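Side-chain contacts in tryptophan--tRNA ligase (Aeropyrum pernix, PDB 3A04), which catalyses the ATP-dependent attachment of L-tryptophan to its cognate tRNA, releasing AMP and diphosphate: residues D219-L222 with R223-D227; E147-Q151 with T152-T156; K168-A171 with A172-E175. All blocks are in the same frame, centred on the assembly; numbering follows the deposited sequence.

Interaction 1. Residues D219-L222 with R223-D227; sequences DPHL and RLTRD
D219 and R223 face each other across the first turn of helix 219-231, the crossover helix of a beta-alpha-beta unit in the class I synthetase fold. Their salt bridge joins R223 NH1 to D219 OD2 at 2.9 Å. The arginine starts with CG anti to the carbonyl carbon and then bends at chi3 (-44°), which swings the guanidinium back along the helix to the aspartate. It meets OD2 on the anti side, out of the carboxylate plane, with the two flat groups turned 52° apart. An aspartate suits this first turn because its short chain can take an arginine four residues on, while its other oxygen, OD1, binds R56 and the hydroxyl of Y245. P220 suits the place too, since a proline in the first turn gives up no helical N-H bond. Its CA lies under one face of the R223 guanidinium, 3.8 Å from NH2.

On another side of the helix T225 packs beside H221. The H221 imidazole is tied outward by NE2, which bonds to S189 O on helix 183-197. T225 OG1, turned beside its own backbone N (chi1 -59°), folds back to the preceding turn, as buried helix threonines often do. There H221 O takes two bonds from opposite faces of its plane, from T225 N at 2.9 Å and from T225 OG1 at 3.0 Å.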
loop_
_atom_site.group_PDB
_atom_site.type_symbol
_atom_site.label_atom_id
_atom_site.label_comp_id
_atom_site.label_asym_id
_atom_site.label_seq_id
_atom_site.Cartn_x
_atom_site.Cartn_y
_atom_site.Cartn_z
ATOM N N ASP A 219 -4.713 2.342 22.022
ATOM C CA ASP A 219 -3.339 1.929 22.258
ATOM C C ASP A 219 -2.890 0.679 21.502
ATOM O O ASP A 219 -1.713 0.589 21.140
ATOM C CB ASP A 219 -3.021 1.815 23.770
ATOM C CG ASP A 219 -1.545 1.867 24.036
ATOM O OD1 ASP A 219 -0.873 2.913 23.704
ATOM O OD2 ASP A 219 -1.051 0.845 24.532
ATOM N N PRO A 220 -3.793 -0.307 21.277
ATOM C CA PRO A 220 -3.320 -1.517 20.545
ATOM C C PRO A 220 -2.681 -1.197 19.193
ATOM O O PRO A 220 -1.605 -1.788 18.865
ATOM C CB PRO A 220 -4.558 -2.348 20.351
ATOM C CG PRO A 220 -5.418 -1.987 21.647
ATOM C CD PRO A 220 -5.181 -0.469 21.751
ATOM N N HIS A 221 -3.289 -0.275 18.442
ATOM C CA HIS A 221 -2.644 0.110 17.155
ATOM C C HIS A 221 -1.315 0.843 17.348
ATOM O O HIS A 221 -0.324 0.678 16.576
ATOM C CB HIS A 221 -3.571 0.940 16.208
ATOM C CG HIS A 221 -2.889 1.242 14.912
ATOM N ND1 HIS A 221 -2.111 2.363 14.719
ATOM C CD2 HIS A 221 -2.746 0.485 13.800
ATOM C CE1 HIS A 221 -1.541 2.298 13.523
ATOM N NE2 HIS A 221 -1.926 1.171 12.945
ATOM N N LEU A 222 -1.266 1.707 18.347
ATOM C CA LEU A 222 -0.013 2.387 18.669
ATOM C C LEU A 222 1.136 1.413 19.069
ATOM O O LEU A 222 2.282 1.637 18.787
ATOM C CB LEU A 222 -0.285 3.289 19.840
ATOM C CG LEU A 222 0.656 4.422 20.108
ATOM C CD1 LEU A 222 0.941 5.173 18.798
ATOM C CD2 LEU A 222 -0.111 5.373 21.067
ATOM N N ARG A 223 0.794 0.304 19.716
ATOM C CA ARG A 223 1.799 -0.636 20.126
ATOM C C ARG A 223 2.268 -1.391 18.887
ATOM O O ARG A 223 3.445 -1.751 18.777
ATOM C CB ARG A 223 1.166 -1.589 21.202
ATOM C CG ARG A 223 1.016 -0.883 22.566
ATOM C CD ARG A 223 0.796 -1.925 23.730
ATOM N NE ARG A 223 -0.166 -2.977 23.380
ATOM C CZ ARG A 223 -1.469 -2.931 23.673
ATOM N NH1 ARG A 223 -1.965 -1.880 24.285
ATOM N NH2 ARG A 223 -2.288 -3.923 23.362
ATOM N N LEU A 224 1.350 -1.685 17.970
ATOM C CA LEU A 224 1.774 -2.356 16.740
ATOM C C LEU A 224 2.729 -1.393 15.954
ATOM O O LEU A 224 3.739 -1.826 15.419
ATOM C CB LEU A 224 0.593 -2.771 15.857
ATOM C CG LEU A 224 0.929 -3.288 14.443
ATOM C CD1 LEU A 224 1.726 -4.637 14.539
ATOM C CD2 LEU A 224 -0.347 -3.470 13.543
ATOM N N THR A 225 2.410 -0.110 15.924
ATOM C CA THR A 225 3.298 0.944 15.310
ATOM C C THR A 225 4.680 0.960 15.958
ATOM O O THR A 225 5.695 1.039 15.256
ATOM C CB THR A 225 2.609 2.358 15.379
ATOM O OG1 THR A 225 1.362 2.260 14.666
ATOM C CG2 THR A 225 3.440 3.477 14.701
ATOM N N ARG A 226 4.733 0.870 17.289
ATOM C CA ARG A 226 6.040 0.884 17.976
ATOM C C ARG A 226 6.766 -0.399 17.632
ATOM O O ARG A 226 7.938 -0.360 17.411
ATOM C CB ARG A 226 5.833 0.955 19.484
ATOM C CG ARG A 226 5.376 2.371 19.946
ATOM C CD ARG A 226 4.747 2.272 21.376
ATOM N NE ARG A 226 5.716 1.869 22.428
ATOM C CZ ARG A 226 6.573 2.693 23.028
ATOM N NH1 ARG A 226 6.711 4.002 22.697
ATOM N NH2 ARG A 226 7.375 2.192 23.958
ATOM N N ASP A 227 6.056 -1.538 17.561
ATOM C CA ASP A 227 6.720 -2.779 17.056
ATOM C C ASP A 227 7.268 -2.642 15.629
ATOM O O ASP A 227 8.369 -3.082 15.357
ATOM C CB ASP A 227 5.853 -4.005 17.118
ATOM C CG ASP A 227 5.491 -4.390 18.578
ATOM O OD1 ASP A 227 6.139 -3.902 19.511
ATOM O OD2 ASP A 227 4.447 -5.051 18.779
#

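Interaction 2. Residues E147-Q151 with T152-T156; sequences EFYFQ and TNRGT
R154 reaches back along the end of strand 147-150 to lie flat on the ring of Y149 and to grip E147 beyond it. Guanidinium and ring are stacked with planes 8° apart, and the cation-pi contact is off-centre, CZ standing 4.1 Å from the ring centroid. NE hangs over the rim of that face, 3.5 Å from Y149 CG, while the CD methylene of R154 makes a CH-pi contact over the ring face. The arginine chain leaves with CG anti to the backbone N (chi1 -175°) and bends at chi2 (50°), laying its length across the ring. E147 then meets the guanidinium end-on: OE2 takes both NH2, at 2.8 Å, and NH1, at 3.0 Å, with the carboxylate plane nearly perpendicular to it. Held by a face and an edge, the guanidinium has little freedom to rotate, and H198 takes a further bond from NH2. E147 and Y149 suit alternate strand positions, which put both side chains on one side of the sheet; Y149 OH is bonded to D195.

The turn is held more sparingly across the two segments, by one direct backbone bond and two bridging waters, with N153 partly exposed. N153 N bonds F150 O at 2.9 Å, from well above the carbonyl plane. One water links F150 N to N153 O, and another joins Q151 O to R154 N. R160 and Q163 of the second subunit bind T152 O and Q151 O. G155, with a positive phi, is the N-cap of helix 156-165. The arrangement is the strand-to-helix turn at the C-terminal end of an outermost parallel strand in a Rossmann-type nucleotide-binding fold.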
loop_
_atom_site.group_PDB
_atom_site.type_symbol
_atom_site.label_atom_id
_atom_site.label_comp_id
_atom_site.label_asym_id
_atom_site.label_seq_id
_atom_site.Cartn_x
_atom_site.Cartn_y
_atom_site.Cartn_z
ATOM N N GLU A 147 1.315 21.142 9.192
ATOM C CA GLU A 147 1.454 20.395 7.905
ATOM C C GLU A 147 0.279 19.465 7.733
ATOM O O GLU A 147 0.213 18.402 8.389
ATOM C CB GLU A 147 2.799 19.680 7.913
ATOM C CG GLU A 147 3.135 18.930 6.543
ATOM C CD GLU A 147 4.645 18.759 6.319
ATOM O OE1 GLU A 147 5.469 19.664 6.730
ATOM O OE2 GLU A 147 5.017 17.702 5.739
ATOM N N PHE A 148 -0.694 19.835 6.906
ATOM C CA PHE A 148 -1.853 18.963 6.647
ATOM C C PHE A 148 -1.510 18.136 5.403
ATOM O O PHE A 148 -0.919 18.694 4.472
ATOM C CB PHE A 148 -3.079 19.790 6.259
ATOM C CG PHE A 148 -3.565 20.755 7.384
ATOM C CD1 PHE A 148 -4.441 20.298 8.362
ATOM C CD2 PHE A 148 -3.129 22.077 7.431
ATOM C CE1 PHE A 148 -4.918 21.160 9.404
ATOM C CE2 PHE A 148 -3.624 22.979 8.472
ATOM C CZ PHE A 148 -4.504 22.491 9.431
ATOM N N TYR A 149 -2.021 16.877 5.326
ATOM C CA TYR A 149 -1.823 16.096 4.130
ATOM C C TYR A 149 -2.849 15.050 4.002
ATOM O O TYR A 149 -3.484 14.651 5.040
ATOM C CB TYR A 149 -0.392 15.495 4.103
ATOM C CG TYR A 149 -0.204 14.352 5.075
ATOM C CD1 TYR A 149 -0.529 13.023 4.706
ATOM C CD2 TYR A 149 0.257 14.628 6.365
ATOM C CE1 TYR A 149 -0.324 11.923 5.652
ATOM C CE2 TYR A 149 0.458 13.582 7.348
ATOM C CZ TYR A 149 0.157 12.237 6.933
ATOM O OH TYR A 149 0.266 11.199 7.826
ATOM N N PHE A 150 -2.969 14.520 2.774
ATOM C CA PHE A 150 -3.887 13.418 2.470
ATOM C C PHE A 150 -3.048 12.137 2.347
ATOM O O PHE A 150 -1.967 12.195 1.738
ATOM C CB PHE A 150 -4.582 13.599 1.117
ATOM C CG PHE A 150 -5.542 14.744 1.085
ATOM C CD1 PHE A 150 -6.864 14.573 1.486
ATOM C CD2 PHE A 150 -5.129 16.011 0.666
ATOM C CE1 PHE A 150 -7.802 15.701 1.428
ATOM C CE2 PHE A 150 -6.080 17.136 0.639
ATOM C CZ PHE A 150 -7.350 16.954 1.006
ATOM N N GLN A 151 -3.539 11.064 2.956
ATOM C CA GLN A 151 -2.929 9.729 2.847
ATOM C C GLN A 151 -2.721 9.364 1.360
ATOM O O GLN A 151 -1.748 8.691 1.063
ATOM C CB GLN A 151 -3.805 8.607 3.421
ATOM C CG GLN A 151 -3.948 8.681 4.967
ATOM C CD GLN A 151 -4.910 7.621 5.492
ATOM O OE1 GLN A 151 -5.854 7.211 4.835
ATOM N NE2 GLN A 151 -4.683 7.230 6.735
ATOM N N THR A 152 -3.570 9.848 0.471
ATOM C CA THR A 152 -3.499 9.406 -0.903
ATOM C C THR A 152 -2.632 10.394 -1.688
ATOM O O THR A 152 -2.541 10.284 -2.923
ATOM C CB THR A 152 -4.867 9.280 -1.632
ATOM O OG1 THR A 152 -5.495 10.563 -1.674
ATOM C CG2 THR A 152 -5.815 8.206 -0.989
ATOM N N ASN A 153 -2.030 11.346 -1.024
ATOM C CA ASN A 153 -1.207 12.295 -1.803
ATOM C C ASN A 153 0.061 12.680 -1.089
ATOM O O ASN A 153 0.444 13.856 -1.025
ATOM C CB ASN A 153 -2.037 13.557 -2.225
ATOM C CG ASN A 153 -1.425 14.281 -3.420
ATOM O OD1 ASN A 153 -0.733 13.652 -4.213
ATOM N ND2 ASN A 153 -1.644 15.597 -3.545
ATOM N N ARG A 154 0.689 11.733 -0.409
ATOM C CA ARG A 154 1.771 12.121 0.536
ATOM C C ARG A 154 3.204 11.803 -0.018
ATOM O O ARG A 154 4.193 12.408 0.388
ATOM C CB ARG A 154 1.560 11.416 1.875
ATOM C CG ARG A 154 2.542 11.791 3.023
ATOM C CD ARG A 154 2.624 13.348 3.163
ATOM N NE ARG A 154 3.147 13.703 4.490
ATOM C CZ ARG A 154 3.568 14.893 4.809
ATOM N NH1 ARG A 154 3.543 15.888 3.895
ATOM N NH2 ARG A 154 4.033 15.066 6.008
ATOM N N GLY A 155 3.279 10.900 -0.971
ATOM C CA GLY A 155 4.533 10.771 -1.727
ATOM C C GLY A 155 5.266 9.458 -1.474
ATOM O O GLY A 155 4.978 8.690 -0.549
ATOM N N THR A 156 6.316 9.256 -2.278
ATOM C CA THR A 156 7.013 7.969 -2.335
ATOM C C THR A 156 7.570 7.437 -1.040
ATOM O O THR A 156 7.341 6.281 -0.729
ATOM C CB THR A 156 8.091 7.987 -3.493
ATOM O OG1 THR A 156 7.373 8.148 -4.710
ATOM C CG2 THR A 156 8.802 6.596 -3.561
HETATM O O HOH W 1 -1.442 15.917 0.666
HETATM O O HOH W 2 0.444 8.951 -0.848
#

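Interaction 3. Residues K168-A171 with A172-E175; sequences KVTA and AEME
This is a local helix-capping contact, made where the loop after helix 156-165 enters helix 171-178, beside the second subunit. T170 and E173 exchange bonds across the first turn. T170 OG1 accepts E173 N at 3.1 Å, while E173 OE1 accepts T170 N at 2.9 Å on its anti lone pair, nearly straight at 164°. Threonine suits the cap because its hydroxyl, set between backbone N and carbonyl carbon (chi1 65°), points at E173 N in the first turn. Glutamate suits the third place after it: CG beside the backbone N and an extended chain carry OE1 back to the cap residue. Its other oxygen, OE2, forms a salt bridge with R231, and its negative charge probably also favours the helix N-terminus.

Next to the capping bonds, V169 and M174 supply the apolar part. V169 CG1 and M174 CE press together at 3.4 Å, tight for two carbons. L190 of helix 183-197 touches both, as does P183 of the second subunit. Flexible methionine fits this seam. The reciprocal T170-E173 bonds are a capping box, and the V169-M174 contact, from the residue before the cap to the fourth after it, is the hydrophobic staple that often accompanies one.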
loop_
_atom_site.group_PDB
_atom_site.type_symbol
_atom_site.label_atom_id
_atom_site.label_comp_id
_atom_site.label_asym_id
_atom_site.label_seq_id
_atom_site.Cartn_x
_atom_site.Cartn_y
_atom_site.Cartn_z
ATOM N N LYS A 168 6.357 -7.086 7.909
ATOM C CA LYS A 168 6.781 -7.154 9.314
ATOM C C LYS A 168 5.649 -7.286 10.308
ATOM O O LYS A 168 5.804 -7.005 11.474
ATOM C CB LYS A 168 7.649 -5.951 9.654
ATOM C CG LYS A 168 8.901 -5.807 8.760
ATOM C CD LYS A 168 9.864 -6.975 9.060
ATOM C CE LYS A 168 11.218 -6.669 8.458
ATOM N NZ LYS A 168 12.110 -7.866 8.686
ATOM N N VAL A 169 4.502 -7.718 9.845
ATOM C CA VAL A 169 3.406 -7.952 10.730
ATOM C C VAL A 169 2.654 -9.178 10.208
ATOM O O VAL A 169 2.614 -9.400 8.999
ATOM C CB VAL A 169 2.533 -6.657 10.818
ATOM C CG1 VAL A 169 1.996 -6.253 9.451
ATOM C CG2 VAL A 169 1.415 -6.829 11.860
ATOM N N THR A 170 2.082 -9.986 11.111
ATOM C CA THR A 170 1.271 -11.149 10.693
ATOM C C THR A 170 -0.226 -10.809 10.611
ATOM O O THR A 170 -0.690 -9.835 11.192
ATOM C CB THR A 170 1.466 -12.355 11.698
ATOM O OG1 THR A 170 0.954 -11.960 12.967
ATOM C CG2 THR A 170 2.933 -12.659 11.855
ATOM N N ALA A 171 -0.978 -11.643 9.892
ATOM C CA ALA A 171 -2.441 -11.542 9.856
ATOM C C ALA A 171 -3.007 -11.632 11.294
ATOM O O ALA A 171 -3.882 -10.858 11.670
ATOM C CB ALA A 171 -3.062 -12.702 8.915
ATOM N N ALA A 172 -2.444 -12.526 12.121
ATOM C CA ALA A 172 -2.943 -12.705 13.542
ATOM C C ALA A 172 -2.735 -11.421 14.386
ATOM O O ALA A 172 -3.618 -10.988 15.136
ATOM C CB ALA A 172 -2.255 -13.904 14.229
ATOM N N GLU A 173 -1.563 -10.804 14.262
ATOM C CA GLU A 173 -1.349 -9.524 14.933
ATOM C C GLU A 173 -2.386 -8.479 14.541
ATOM O O GLU A 173 -2.947 -7.800 15.384
ATOM C CB GLU A 173 0.044 -9.011 14.617
ATOM C CG GLU A 173 1.121 -9.901 15.239
ATOM C CD GLU A 173 2.513 -9.366 14.986
ATOM O OE1 GLU A 173 2.904 -9.202 13.820
ATOM O OE2 GLU A 173 3.222 -9.122 15.970
ATOM N N MET A 174 -2.639 -8.346 13.254
ATOM C CA MET A 174 -3.599 -7.361 12.827
ATOM C C MET A 174 -5.004 -7.726 13.266
ATOM O O MET A 174 -5.718 -6.885 13.798
ATOM C CB MET A 174 -3.532 -7.226 11.318
ATOM C CG MET A 174 -2.306 -6.540 10.828
ATOM S SD MET A 174 -2.673 -6.313 9.063
ATOM C CE MET A 174 -1.209 -5.571 8.578
ATOM N N GLU A 175 -5.380 -8.987 13.076
ATOM C CA GLU A 175 -6.651 -9.508 13.568
ATOM C C GLU A 175 -6.922 -9.140 15.035
ATOM O O GLU A 175 -8.036 -8.672 15.367
ATOM C CB GLU A 175 -6.761 -11.027 13.319
ATOM C CG GLU A 175 -7.178 -11.352 11.876
ATOM C CD GLU A 175 -6.818 -12.777 11.308
ATOM O OE1 GLU A 175 -6.480 -13.715 12.086
ATOM O OE2 GLU A 175 -6.896 -12.946 10.038
#

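All three contacts are local, yet they differ in burial. Interaction 1 is the most buried and lies on a crossover helix, packed between strands and helix 183-197; interactions 2 and 3 are partly buried and both reach the second subunit. Interactions 1 and 3 are neighbours, their centres about 12 Å apart, and L224 CD1 meets V169 CG2 at 3.5 Å; R231, farther along helix 219-231, also holds E173. Interaction 2 stands apart, its centre about 25 Å from that of interaction 3. Chemistry follows place: arginine-carboxylate pairs brace a helix start in 219-227 and a strand end in 147-156, whereas 168-175 joins its segments by side-chain bonds to backbone N-H groups and an apolar pair, its arginine coming from outside.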